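Local coordinates for protein glycosyl hydrolase, family 38 (Enterococcus faecalis, PDB 5KBP) that probably hydrolyses alpha-mannosidic linkages as a member of glycoside hydrolase family 38, a metal-binding group of alpha-mannosidases, at residues A[500-506]-A[816-822]. Sequence-based numbering, arbitrary orientation.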
# COMPACT_ATOMS: atom_id res chain seq x y z
N ALA A 500 8.44 -11.65 -36.72
CA ALA A 500 9.71 -10.94 -36.69
C ALA A 500 9.84 -10.14 -35.39
O ALA A 500 8.85 -9.68 -34.82
CB ALA A 500 9.82 -10.00 -37.89
N PRO A 501 11.07 -9.97 -34.89
CA PRO A 501 11.27 -9.17 -33.68
C PRO A 501 10.88 -7.71 -33.90
O PRO A 501 11.09 -7.15 -34.97
CB PRO A 501 12.77 -9.31 -33.41
CG PRO A 501 13.17 -10.57 -34.10
CD PRO A 501 12.31 -10.65 -35.32
N PHE A 502 10.30 -7.12 -32.85
CA PHE A 502 9.88 -5.72 -32.83
C PHE A 502 9.20 -5.30 -34.12
O PHE A 502 9.71 -4.46 -34.87
CB PHE A 502 11.06 -4.81 -32.52
CG PHE A 502 11.59 -4.98 -31.12
CD1 PHE A 502 10.82 -4.63 -30.03
CD2 PHE A 502 12.85 -5.50 -30.91
CE1 PHE A 502 11.31 -4.79 -28.74
CE2 PHE A 502 13.34 -5.66 -29.63
CZ PHE A 502 12.57 -5.31 -28.54
N SER A 503 8.03 -5.90 -34.39
CA SER A 503 7.25 -5.62 -35.58
C SER A 503 5.78 -5.67 -35.20
O SER A 503 5.42 -5.96 -34.05
CB SER A 503 7.57 -6.61 -36.70
OG SER A 503 7.32 -7.94 -36.27
N TRP A 504 4.91 -5.38 -36.16
CA TRP A 504 3.48 -5.54 -35.95
C TRP A 504 2.81 -6.01 -37.23
O TRP A 504 3.22 -5.62 -38.33
CB TRP A 504 2.82 -4.24 -35.45
CG TRP A 504 2.83 -3.09 -36.41
CD1 TRP A 504 2.05 -2.93 -37.52
CD2 TRP A 504 3.65 -1.91 -36.33
NE1 TRP A 504 2.35 -1.74 -38.14
CE2 TRP A 504 3.32 -1.09 -37.43
CE3 TRP A 504 4.63 -1.47 -35.43
CZ2 TRP A 504 3.93 0.14 -37.65
CZ3 TRP A 504 5.24 -0.25 -35.66
CH2 TRP A 504 4.89 0.54 -36.76
N ASP A 505 1.80 -6.85 -37.08
CA ASP A 505 1.01 -7.36 -38.19
C ASP A 505 -0.46 -7.03 -37.96
O ASP A 505 -0.97 -7.19 -36.84
CB ASP A 505 1.19 -8.87 -38.36
CG ASP A 505 2.56 -9.24 -38.89
OD1 ASP A 505 3.02 -8.60 -39.86
OD2 ASP A 505 3.18 -10.17 -38.34
N SER A 506 -1.13 -6.56 -39.00
CA SER A 506 -2.53 -6.16 -38.92
C SER A 506 -3.41 -7.23 -39.55
O SER A 506 -3.08 -7.80 -40.60
CB SER A 506 -2.75 -4.82 -39.61
OG SER A 506 -1.99 -3.80 -38.99
N ALA A 816 2.42 1.70 -41.86
CA ALA A 816 2.06 0.59 -42.71
C ALA A 816 1.29 -0.47 -41.92
O ALA A 816 1.48 -0.60 -40.71
CB ALA A 816 3.30 -0.04 -43.33
N PRO A 817 0.39 -1.21 -42.57
CA PRO A 817 -0.31 -2.29 -41.85
C PRO A 817 0.62 -3.34 -41.28
O PRO A 817 0.36 -3.87 -40.19
CB PRO A 817 -1.24 -2.87 -42.93
CG PRO A 817 -1.41 -1.77 -43.93
CD PRO A 817 -0.09 -1.06 -43.95
N ASN A 818 1.71 -3.65 -41.98
CA ASN A 818 2.75 -4.54 -41.49
C ASN A 818 4.08 -3.81 -41.57
O ASN A 818 4.39 -3.21 -42.60
CB ASN A 818 2.80 -5.85 -42.29
CG ASN A 818 1.45 -6.54 -42.37
OD1 ASN A 818 1.01 -7.16 -41.40
ND2 ASN A 818 0.80 -6.43 -43.52
N HIS A 819 4.86 -3.86 -40.49
CA HIS A 819 6.08 -3.07 -40.44
C HIS A 819 7.03 -3.68 -39.41
O HIS A 819 6.60 -4.08 -38.33
CB HIS A 819 5.78 -1.61 -40.08
CG HIS A 819 6.99 -0.74 -40.03
ND1 HIS A 819 7.61 -0.39 -38.85
CD2 HIS A 819 7.70 -0.14 -41.02
CE1 HIS A 819 8.65 0.39 -39.11
NE2 HIS A 819 8.72 0.55 -40.42
N VAL A 820 8.31 -3.73 -39.76
CA VAL A 820 9.37 -4.18 -38.86
C VAL A 820 10.10 -2.95 -38.35
O VAL A 820 10.72 -2.21 -39.12
CB VAL A 820 10.34 -5.14 -39.57
CG1 VAL A 820 11.52 -5.45 -38.67
CG2 VAL A 820 9.61 -6.41 -39.97
N TYR A 821 10.03 -2.73 -37.03
CA TYR A 821 10.63 -1.53 -36.46
C TYR A 821 12.14 -1.67 -36.29
O TYR A 821 12.88 -0.70 -36.48
CB TYR A 821 9.97 -1.19 -35.12
CG TYR A 821 10.36 0.16 -34.56
CD1 TYR A 821 9.97 1.33 -35.18
CD2 TYR A 821 11.12 0.25 -33.40
CE1 TYR A 821 10.33 2.57 -34.68
CE2 TYR A 821 11.49 1.49 -32.88
CZ TYR A 821 11.08 2.64 -33.53
OH TYR A 821 11.44 3.87 -33.02
N LEU A 822 12.62 -2.86 -35.94
CA LEU A 822 14.04 -3.09 -35.71
C LEU A 822 14.45 -4.42 -36.32
O LEU A 822 13.76 -5.42 -36.14
CB LEU A 822 14.37 -3.08 -34.21
CG LEU A 822 14.48 -1.71 -33.53
CD1 LEU A 822 14.58 -1.87 -32.03
CD2 LEU A 822 15.68 -0.96 -34.07
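With chi1 65°, Trp504 sets its CG between its backbone N and carbonyl carbon, and the indole lies across His819. The anti CG of His819 (chi1 -179°) carries the imidazole alongside the six-membered ring, with His819 ND1 3.6 Å from Trp504 CH2. His819 CB sits over one indole face, 3.5 Å from Trp504 CZ2. The two rings are tilted obliquely against each other. The indole edge faces the carbonyl oxygens of Ala816 and Pro817, both in the ring plane. Trp504 NE1 donates a nearly straight bond to Ala816 O (2.9 Å, 167°), and this bond holds the indole's rotation. Ser506 OG gives its proton to an in-plane lone pair of Pro817 O, at 2.6 Å. Ser506 N also donates a hydrogen bond to Asn818 OD1 (3.3 Å), tilted well out of the amide plane. Between the backbones, Trp504 and His819 form an antiparallel hydrogen-bonded pair. Ser503 and Val820 form the adjoining non-hydrogen-bonded pair. Past them, Phe502 O accepts a hydrogen bond from Tyr821 N (2.8 Å) and a weak one from Leu822 N. Phe502 and Leu822 lie side by side, and both touch Val834. Strand 503-511 also pairs with strand 404-410, where Phe502 and Ser503, both facing Asn410, fit a G1 beta bulge; here 819-820 adds a short antiparallel strand to the sheet.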